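Local coordinates for tail spike protein (Acinetobacter phage vB_AbaP_AS12, PDB 6EU4) that probably serves as a trimeric tailspike that recognises, and may cleave, surface polysaccharide of the Acinetobacter host during phage adsorption, at residues N267-F273 and N289-T295; K234-A238 and A263-N267; L314-S320 and F337-S343. One frame throughout, in Å; residues are numbered along the deposited sequence. Where two conformers were deposited one is given.

Contact 1: N267-F273 and N289-T295; sequences NNTTQTF and NKMQGCT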
loop_
_atom_site.group_PDB
_atom_site.type_symbol
_atom_site.label_atom_id
_atom_site.label_comp_id
_atom_site.label_asym_id
_atom_site.label_seq_id
_atom_site.Cartn_x
_atom_site.Cartn_y
_atom_site.Cartn_z
ATOM N N ASN A 267 -1.687 11.983 -21.249
ATOM C CA ASN A 267 -0.953 10.816 -20.781
ATOM C C ASN A 267 -0.211 11.220 -19.524
ATOM O O ASN A 267 0.318 12.326 -19.461
ATOM C CB ASN A 267 0.042 10.312 -21.832
ATOM C CG ASN A 267 0.663 8.986 -21.449
ATOM O OD1 ASN A 267 1.869 8.885 -21.203
ATOM N ND2 ASN A 267 -0.165 7.967 -21.363
ATOM N N ASN A 268 -0.151 10.319 -18.537
ATOM C CA ASN A 268 0.505 10.632 -17.275
ATOM C C ASN A 268 1.145 9.367 -16.722
ATOM O O ASN A 268 0.654 8.261 -16.955
ATOM C CB ASN A 268 -0.453 11.153 -16.207
ATOM C CG ASN A 268 -1.249 12.355 -16.651
ATOM O OD1 ASN A 268 -0.794 13.487 -16.530
ATOM N ND2 ASN A 268 -2.444 12.113 -17.174
ATOM N N THR A 269 2.247 9.530 -15.989
ATOM C CA THR A 269 2.769 8.405 -15.231
ATOM C C THR A 269 3.245 8.872 -13.866
ATOM O O THR A 269 3.563 10.039 -13.650
ATOM C CB THR A 269 3.955 7.672 -15.894
ATOM O OG1 THR A 269 5.116 8.493 -15.768
ATOM C CG2 THR A 269 3.685 7.328 -17.355
ATOM N N THR A 270 3.304 7.911 -12.957
ATOM C CA THR A 270 4.078 8.003 -11.713
ATOM C C THR A 270 3.879 9.355 -11.010
ATOM O O THR A 270 4.828 10.079 -10.677
ATOM C CB THR A 270 5.565 7.693 -11.972
ATOM O OG1 THR A 270 6.111 8.519 -13.013
ATOM C CG2 THR A 270 5.738 6.224 -12.338
ATOM N N GLN A 271 2.608 9.658 -10.715
ATOM C CA GLN A 271 2.239 10.765 -9.830
ATOM C C GLN A 271 1.938 10.204 -8.447
ATOM O O GLN A 271 1.128 9.281 -8.313
ATOM C CB GLN A 271 1.013 11.529 -10.344
ATOM C CG GLN A 271 1.169 12.092 -11.745
ATOM C CD GLN A 271 2.230 13.175 -11.824
ATOM O OE1 GLN A 271 2.072 14.268 -11.271
ATOM N NE2 GLN A 271 3.319 12.882 -12.524
ATOM N N THR A 272 2.611 10.732 -7.429
ATOM C CA THR A 272 2.349 10.356 -6.046
ATOM C C THR A 272 1.755 11.549 -5.315
ATOM O O THR A 272 2.260 12.671 -5.438
ATOM C CB THR A 272 3.627 9.915 -5.314
ATOM O OG1 THR A 272 4.233 8.803 -5.984
ATOM C CG2 THR A 272 3.292 9.437 -3.886
ATOM N N PHE A 273 0.715 11.286 -4.518
ATOM C CA PHE A 273 0.064 12.288 -3.677
ATOM C C PHE A 273 0.078 11.782 -2.248
ATOM O O PHE A 273 -0.485 10.720 -1.967
ATOM C CB PHE A 273 -1.379 12.540 -4.117
ATOM C CG PHE A 273 -1.500 12.981 -5.551
ATOM C CD1 PHE A 273 -1.602 12.050 -6.566
ATOM C CD2 PHE A 273 -1.519 14.327 -5.885
ATOM C CE1 PHE A 273 -1.701 12.455 -7.892
ATOM C CE2 PHE A 273 -1.608 14.724 -7.218
ATOM C CZ PHE A 273 -1.709 13.793 -8.202
ATOM N N ASN A 289 -7.519 11.419 -15.844
ATOM C CA ASN A 289 -7.572 10.810 -17.160
ATOM C C ASN A 289 -6.168 10.368 -17.555
ATOM O O ASN A 289 -5.219 11.153 -17.463
ATOM C CB ASN A 289 -8.145 11.807 -18.174
ATOM C CG ASN A 289 -8.194 11.242 -19.573
ATOM O OD1 ASN A 289 -8.639 10.102 -19.791
ATOM N ND2 ASN A 289 -7.724 12.031 -20.541
ATOM N N LYS A 290 -6.038 9.105 -17.956
ATOM C CA LYS A 290 -4.756 8.525 -18.371
ATOM C C LYS A 290 -3.699 8.682 -17.283
ATOM O O LYS A 290 -2.533 8.976 -17.553
ATOM C CB LYS A 290 -4.285 9.128 -19.692
ATOM C CG LYS A 290 -5.199 8.818 -20.882
ATOM C CD LYS A 290 -5.062 7.371 -21.373
ATOM C CE LYS A 290 -5.851 7.131 -22.676
ATOM N NZ LYS A 290 -5.547 5.801 -23.296
HETATM N N MSE A 291 -4.102 8.418 -16.045
HETATM C CA MSE A 291 -3.214 8.509 -14.912
HETATM C C MSE A 291 -2.665 7.127 -14.566
HETATM O O MSE A 291 -3.286 6.368 -13.806
HETATM C CB MSE A 291 -3.954 9.137 -13.715
HETATM C CG MSE A 291 -3.970 10.678 -13.801
HETATM SE SE MSE A 291 -2.241 11.472 -13.272
HETATM C CE MSE A 291 -2.605 11.889 -11.438
ATOM N N GLN A 292 -1.491 6.811 -15.108
ATOM C CA GLN A 292 -0.872 5.510 -14.904
ATOM C C GLN A 292 0.084 5.557 -13.715
ATOM O O GLN A 292 0.798 6.547 -13.516
ATOM C CB GLN A 292 -0.107 5.073 -16.156
ATOM C CG GLN A 292 -0.775 5.426 -17.489
ATOM C CD GLN A 292 -2.189 4.901 -17.577
ATOM O OE1 GLN A 292 -2.616 4.097 -16.752
ATOM N NE2 GLN A 292 -2.925 5.353 -18.584
ATOM N N GLY A 293 0.132 4.463 -12.950
ATOM C CA GLY A 293 1.103 4.397 -11.851
ATOM C C GLY A 293 0.932 5.455 -10.779
ATOM O O GLY A 293 1.933 5.974 -10.260
ATOM N N CYS A 294 -0.310 5.747 -10.400
ATOM C CA CYS A 294 -0.637 6.809 -9.455
ATOM C C CYS A 294 -0.946 6.248 -8.073
ATOM O O CYS A 294 -1.768 5.335 -7.937
ATOM C CB CYS A 294 -1.843 7.589 -9.968
ATOM S SG CYS A 294 -2.455 8.833 -8.833
ATOM N N THR A 295 -0.300 6.800 -7.049
ATOM C CA THR A 295 -0.550 6.399 -5.673
ATOM C C THR A 295 -0.989 7.616 -4.879
ATOM O O THR A 295 -0.326 8.669 -4.925
ATOM C CB THR A 295 0.692 5.774 -5.010
ATOM O OG1 THR A 295 1.219 4.687 -5.797
ATOM C CG2 THR A 295 0.333 5.221 -3.629
HETATM O O HOH W 1 0.203 8.961 -12.435
#

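Contact 2: K234-A238 and A263-N267; sequences KSVDA and AWTPN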
loop_
_atom_site.group_PDB
_atom_site.type_symbol
_atom_site.label_atom_id
_atom_site.label_comp_id
_atom_site.label_asym_id
_atom_site.label_seq_id
_atom_site.Cartn_x
_atom_site.Cartn_y
_atom_site.Cartn_z
ATOM N N LYS A 234 -4.452 21.946 -12.559
ATOM C CA LYS A 234 -4.920 21.463 -13.851
ATOM C C LYS A 234 -3.741 21.138 -14.761
ATOM O O LYS A 234 -2.920 22.013 -15.040
ATOM C CB LYS A 234 -5.808 22.520 -14.485
ATOM C CG LYS A 234 -6.491 22.083 -15.742
ATOM C CD LYS A 234 -7.486 23.145 -16.182
ATOM C CE LYS A 234 -8.426 22.616 -17.234
ATOM N NZ LYS A 234 -9.443 23.665 -17.623
ATOM N N SER A 235 -3.692 19.902 -15.258
ATOM C CA SER A 235 -2.564 19.411 -16.034
ATOM C C SER A 235 -3.079 18.500 -17.144
ATOM O O SER A 235 -4.186 17.954 -17.064
ATOM C CB SER A 235 -1.575 18.675 -15.114
ATOM O OG SER A 235 -0.433 18.189 -15.801
ATOM N N VAL A 236 -2.250 18.336 -18.176
ATOM C CA VAL A 236 -2.541 17.482 -19.332
ATOM C C VAL A 236 -1.660 16.235 -19.348
ATOM O O VAL A 236 -2.136 15.121 -19.603
ATOM C CB VAL A 236 -2.366 18.271 -20.648
ATOM C CG1 VAL A 236 -2.513 17.363 -21.843
ATOM C CG2 VAL A 236 -3.350 19.439 -20.748
ATOM N N ASP A 237 -0.355 16.418 -19.151
ATOM C CA ASP A 237 0.639 15.354 -19.272
ATOM C C ASP A 237 1.668 15.652 -18.188
ATOM O O ASP A 237 2.463 16.589 -18.324
ATOM C CB ASP A 237 1.264 15.333 -20.667
ATOM C CG ASP A 237 2.268 14.190 -20.873
ATOM O OD1 ASP A 237 2.890 13.704 -19.912
ATOM O OD2 ASP A 237 2.465 13.802 -22.048
ATOM N N ALA A 238 1.609 14.879 -17.109
ATOM C CA ALA A 238 2.511 14.972 -15.973
ATOM C C ALA A 238 3.146 13.609 -15.769
ATOM O O ALA A 238 2.450 12.585 -15.788
ATOM C CB ALA A 238 1.750 15.408 -14.707
ATOM N N ALA A 263 -4.562 20.455 -27.687
ATOM C CA ALA A 263 -4.143 19.604 -28.793
ATOM C C ALA A 263 -3.248 18.453 -28.348
ATOM O O ALA A 263 -3.029 17.513 -29.120
ATOM C CB ALA A 263 -3.393 20.440 -29.836
ATOM N N TRP A 264 -2.707 18.514 -27.140
ATOM C CA TRP A 264 -1.789 17.484 -26.660
ATOM C C TRP A 264 -2.570 16.266 -26.188
ATOM O O TRP A 264 -3.552 16.397 -25.454
ATOM C CB TRP A 264 -0.966 18.048 -25.513
ATOM C CG TRP A 264 0.216 17.276 -25.083
ATOM C CD1 TRP A 264 0.239 16.192 -24.240
ATOM C CD2 TRP A 264 1.577 17.555 -25.419
ATOM N NE1 TRP A 264 1.532 15.785 -24.043
ATOM C CE2 TRP A 264 2.373 16.601 -24.755
ATOM C CE3 TRP A 264 2.199 18.522 -26.217
ATOM C CZ2 TRP A 264 3.757 16.579 -24.870
ATOM C CZ3 TRP A 264 3.573 18.501 -26.333
ATOM C CH2 TRP A 264 4.341 17.532 -25.660
ATOM N N THR A 265 -2.126 15.087 -26.593
ATOM C CA THR A 265 -2.785 13.861 -26.150
ATOM C C THR A 265 -2.542 13.597 -24.665
ATOM O O THR A 265 -1.380 13.423 -24.259
ATOM C CB THR A 265 -2.275 12.692 -26.979
ATOM O OG1 THR A 265 -2.669 12.896 -28.350
ATOM C CG2 THR A 265 -2.829 11.382 -26.464
ATOM N N PRO A 266 -3.589 13.498 -23.838
ATOM C CA PRO A 266 -3.381 13.215 -22.411
ATOM C C PRO A 266 -2.641 11.914 -22.169
ATOM O O PRO A 266 -2.932 10.875 -22.765
ATOM C CB PRO A 266 -4.804 13.142 -21.849
ATOM C CG PRO A 266 -5.591 14.005 -22.745
ATOM C CD PRO A 266 -5.003 13.801 -24.118
ATOM N N ASN A 267 -1.687 11.983 -21.249
ATOM C CA ASN A 267 -0.953 10.816 -20.781
ATOM C C ASN A 267 -0.211 11.220 -19.524
ATOM O O ASN A 267 0.318 12.326 -19.461
ATOM C CB ASN A 267 0.042 10.312 -21.832
ATOM C CG ASN A 267 0.663 8.986 -21.449
ATOM O OD1 ASN A 267 1.869 8.885 -21.203
ATOM N ND2 ASN A 267 -0.165 7.967 -21.363
HETATM O O HOH W 2 3.652 10.634 -19.900
#

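Contact 3: L314-S320 and F337-S343; sequences LFKIVYS and FLYAEGS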
loop_
_atom_site.group_PDB
_atom_site.type_symbol
_atom_site.label_atom_id
_atom_site.label_comp_id
_atom_site.label_asym_id
_atom_site.label_seq_id
_atom_site.Cartn_x
_atom_site.Cartn_y
_atom_site.Cartn_z
ATOM N N LEU A 314 -17.034 12.086 -6.552
ATOM C CA LEU A 314 -15.844 12.465 -5.797
ATOM C C LEU A 314 -14.598 12.222 -6.634
ATOM O O LEU A 314 -13.750 13.116 -6.786
ATOM C CB LEU A 314 -15.763 11.686 -4.479
ATOM C CG LEU A 314 -14.502 11.896 -3.638
ATOM C CD1 LEU A 314 -14.239 13.365 -3.358
ATOM C CD2 LEU A 314 -14.622 11.133 -2.321
ATOM N N PHE A 315 -14.475 11.005 -7.169
ATOM C CA PHE A 315 -13.393 10.591 -8.059
ATOM C C PHE A 315 -13.949 10.197 -9.414
ATOM O O PHE A 315 -14.784 9.283 -9.514
ATOM C CB PHE A 315 -12.640 9.379 -7.497
ATOM C CG PHE A 315 -12.204 9.513 -6.059
ATOM C CD1 PHE A 315 -11.096 10.282 -5.724
ATOM C CD2 PHE A 315 -12.840 8.793 -5.048
ATOM C CE1 PHE A 315 -10.681 10.380 -4.405
ATOM C CE2 PHE A 315 -12.439 8.899 -3.727
ATOM C CZ PHE A 315 -11.353 9.684 -3.404
ATOM N N LYS A 316 -13.450 10.836 -10.454
ATOM C CA LYS A 316 -13.676 10.421 -11.830
ATOM C C LYS A 316 -12.331 9.919 -12.344
ATOM O O LYS A 316 -11.369 10.693 -12.428
ATOM C CB LYS A 316 -14.202 11.565 -12.683
ATOM C CG LYS A 316 -14.342 11.170 -14.147
ATOM C CD LYS A 316 -14.877 12.320 -15.006
ATOM C CE LYS A 316 -15.041 11.908 -16.429
ATOM N NZ LYS A 316 -15.596 13.048 -17.248
ATOM N N ILE A 317 -12.256 8.622 -12.652
ATOM C CA ILE A 317 -10.985 7.966 -12.979
ATOM C C ILE A 317 -11.161 7.209 -14.284
ATOM O O ILE A 317 -11.864 6.190 -14.338
ATOM C CB ILE A 317 -10.511 7.047 -11.844
ATOM C CG1 ILE A 317 -10.452 7.860 -10.541
ATOM C CG2 ILE A 317 -9.145 6.465 -12.184
ATOM C CD1 ILE A 317 -9.863 7.132 -9.343
ATOM N N VAL A 318 -10.519 7.707 -15.334
ATOM C CA VAL A 318 -10.707 7.228 -16.692
ATOM C C VAL A 318 -9.359 6.777 -17.251
ATOM O O VAL A 318 -8.375 7.526 -17.201
ATOM C CB VAL A 318 -11.349 8.321 -17.566
ATOM C CG1 VAL A 318 -11.443 7.882 -18.997
ATOM C CG2 VAL A 318 -12.742 8.673 -17.007
ATOM N N TYR A 319 -9.327 5.560 -17.782
ATOM C CA TYR A 319 -8.129 4.948 -18.376
ATOM C C TYR A 319 -6.876 5.185 -17.524
ATOM O O TYR A 319 -5.809 5.562 -18.019
ATOM C CB TYR A 319 -7.927 5.441 -19.803
ATOM C CG TYR A 319 -9.049 5.001 -20.720
ATOM C CD1 TYR A 319 -9.334 3.654 -20.905
ATOM C CD2 TYR A 319 -9.800 5.932 -21.419
ATOM C CE1 TYR A 319 -10.373 3.247 -21.741
ATOM C CE2 TYR A 319 -10.822 5.538 -22.261
ATOM C CZ TYR A 319 -11.110 4.194 -22.409
ATOM O OH TYR A 319 -12.130 3.798 -23.256
ATOM N N SER A 320 -6.990 4.857 -16.235
ATOM C CA SER A 320 -5.960 5.113 -15.242
ATOM C C SER A 320 -5.753 3.867 -14.399
ATOM O O SER A 320 -6.588 2.960 -14.395
ATOM C CB SER A 320 -6.347 6.277 -14.316
ATOM O OG SER A 320 -6.598 7.460 -15.052
ATOM N N PHE A 337 -19.570 7.938 -5.883
ATOM C CA PHE A 337 -18.346 8.058 -5.104
ATOM C C PHE A 337 -17.149 7.918 -6.033
ATOM O O PHE A 337 -16.299 8.807 -6.097
ATOM C CB PHE A 337 -18.336 7.007 -3.993
ATOM C CG PHE A 337 -17.070 6.950 -3.172
ATOM C CD1 PHE A 337 -16.942 7.702 -2.011
ATOM C CD2 PHE A 337 -16.054 6.074 -3.519
ATOM C CE1 PHE A 337 -15.802 7.617 -1.240
ATOM C CE2 PHE A 337 -14.903 5.983 -2.776
ATOM C CZ PHE A 337 -14.774 6.746 -1.615
ATOM N N LEU A 338 -17.117 6.835 -6.806
ATOM C CA LEU A 338 -16.089 6.578 -7.796
ATOM C C LEU A 338 -16.784 6.270 -9.108
ATOM O O LEU A 338 -17.627 5.365 -9.174
ATOM C CB LEU A 338 -15.202 5.409 -7.396
ATOM C CG LEU A 338 -14.256 4.897 -8.503
ATOM C CD1 LEU A 338 -13.261 5.965 -8.921
ATOM C CD2 LEU A 338 -13.542 3.638 -7.998
ATOM N N TYR A 339 -16.453 7.042 -10.130
ATOM C CA TYR A 339 -16.719 6.676 -11.511
ATOM C C TYR A 339 -15.415 6.146 -12.104
ATOM O O TYR A 339 -14.431 6.883 -12.187
ATOM C CB TYR A 339 -17.224 7.876 -12.312
ATOM C CG TYR A 339 -17.436 7.539 -13.761
ATOM C CD1 TYR A 339 -18.629 6.987 -14.186
ATOM C CD2 TYR A 339 -16.432 7.749 -14.705
ATOM C CE1 TYR A 339 -18.837 6.657 -15.530
ATOM C CE2 TYR A 339 -16.630 7.431 -16.043
ATOM C CZ TYR A 339 -17.828 6.871 -16.441
ATOM O OH TYR A 339 -18.038 6.533 -17.765
ATOM N N ALA A 340 -15.410 4.879 -12.515
ATOM C CA ALA A 340 -14.224 4.224 -13.064
ATOM C C ALA A 340 -14.574 3.689 -14.441
ATOM O O ALA A 340 -15.494 2.871 -14.580
ATOM C CB ALA A 340 -13.737 3.082 -12.172
ATOM N N GLU A 341 -13.827 4.141 -15.449
ATOM C CA GLU A 341 -14.028 3.752 -16.837
ATOM C C GLU A 341 -12.667 3.342 -17.387
ATOM O O GLU A 341 -11.742 4.156 -17.422
ATOM C CB GLU A 341 -14.630 4.907 -17.654
ATOM C CG GLU A 341 -14.794 4.589 -19.126
ATOM C CD GLU A 341 -15.356 5.737 -19.939
ATOM O OE1 GLU A 341 -15.857 6.730 -19.358
ATOM O OE2 GLU A 341 -15.267 5.639 -21.182
ATOM N N GLY A 342 -12.532 2.078 -17.763
ATOM C CA GLY A 342 -11.249 1.571 -18.214
ATOM C C GLY A 342 -10.118 1.720 -17.217
ATOM O O GLY A 342 -8.958 1.863 -17.630
ATOM N N SER A 343 -10.409 1.626 -15.912
ATOM C CA SER A 343 -9.419 1.932 -14.891
ATOM C C SER A 343 -9.308 0.816 -13.874
ATOM O O SER A 343 -10.277 0.109 -13.599
ATOM C CB SER A 343 -9.773 3.231 -14.156
ATOM O OG SER A 343 -9.657 4.325 -15.029
HETATM O O HOH W 3 -15.242 3.381 -22.472
#

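Contact 1: N267-F273 and N289-T295
N268 meets the next coil of the chain with CB, CG and ND2. Its CB lies 3.5 Å from SE of M291, a selenomethionine, and its CG stays close to the same atom. At the tip the amide divides its work: ND2 donates to K290 O at 3.2 Å, reaching it from above the carbonyl plane, while OD1 turns to the backbone N of A238 on the preceding coil. An asparagine suits this place because one flat amide offers a donor to one side and an acceptor to the other. Such stacking of parallel strands, coil on coil, is that of a parallel beta-helix. T270 and G293, paired in register, both adopt positive phi at a bend; glycine takes that shape easily. There Q271 N lies 3.8 Å from G293 O, and a water instead links Q271 N to Q292 O, beside the direct bond from T270 N to Q292 O at 2.9 Å. Regular pairing resumes with T295 N to Q271 O and F273 N to T295 O. M291, bent at chi2 (-77°), lays its CE 3.8 Å from Q271 CG and 3.7 Å from F273 CE1, at the edge of the ring, where C294 SG also lies, 3.8 Å from F273 CE1.

Contact 2: K234-A238 and A263-N267
W264 and D237 are joined by the one direct hydrogen bond of this contact: indole NE1 donates to OD2 of D237 at 3.0 Å, nearly straight at 167°. The acceptor lies almost in the indole plane, at the ring edge, and the donor reaches OD2 on its anti side. Beside this bond V236 CG1 packs 3.8 Å from W264 CD1, so a branched apolar side chain flanks the carbon next to the polar NE1. Over one face of the carboxylate stands the carbonyl oxygen of N267, 3.0 Å from both CG and OD1 of D237; with OD1 this is a meeting of two acceptors. The same oxygen receives a CA-H...O contact from D237, CA to O 3.1 Å. A water donates to D237 OD1.

D237 reaches into this place because its CG is anti to the backbone N (chi1 -177°). Further out, Y187 OH gives OD2 a second hydrogen bond, while the W264 side chain also packs on L215 and M169, its breadth well fitted to cover neighbouring coils. The contact thus lays the loop leading into strand 268-274 against V236 and D237. Two donors on OD2 and a water on OD1 probably offset the electrostatic cost of bringing the carboxylate of D237, itself buried, up to the N267 carbonyl.

Contact 3: L314-S320 and F337-S343
F315 and F337 come together through unlike first torsions: F315 CG is anti to its carbonyl carbon (chi1 -50°), whereas F337 CG extends opposite the backbone N (chi1 175°). The edge of F315 thereby meets the face of F337 in a T-shaped pair, centroids 5.5 Å apart and planes at 76°. L314 CD2 packs on the F337 ring, 3.9 Å from CE1 of F337. Next along, L338 CD1 fits 3.8 Å from F315 CB and 3.6 Å from I317 CD1. These large apolar residues suit a buried face, with A340 the small member of the row.

The opposite face carries K316, V318, Y339 and E341. K316 lies alongside Y339, its CG 4.0 Å from Y339 CD2, an aliphatic stem against an aromatic ring. Y339 OH donates to E341 OE1 at 2.7 Å, from above the carboxylate plane, and a water joins E341 OE2 to Y319 OH.

Backbone bonds alternate between the parallel strands from F315 N to F337 O up to Y319 N to E341 O. Beyond them both chains turn with positive phi, at Y319 and G342; G342, with no side chain, lets the Y319 ring lie close, CD1 of Y319 3.9 Å from CA of G342. S343 OG then accepts from S320 N at 3.0 Å, taking the place of a backbone acceptor, G342 O being too distant to serve.

The pair forms successive coils of the beta-helix: strand 284-304 bonds to the other edge of strand 315-318, strand 371-376 neighbours strand 338-341, and M324 of strand 321-334 packs against F315 and I317.

How the contacts relate
From the N terminus, contact 2 closes first, bringing the loop before strand 268-274 back to 234-238 and strand 237-239, across 24 intervening residues. Contact 1 opens where it ends, since N267 belongs to both, and after 15 residues joins strand 268-274 to strand 284-304. That strand neighbours strand 311-318 of contact 3, which follows with 16 residues between its segments. The three stand in series, none nested or crossed, as expected of coils wound one after another. Contact 1 is the bridge: N268 and T269 bond to A238 of contact 2, while M291 bonds to S320 of contact 3 and K290 probably to V318. Contacts 2 and 3 do not touch, their nearest atoms about 7 Å apart.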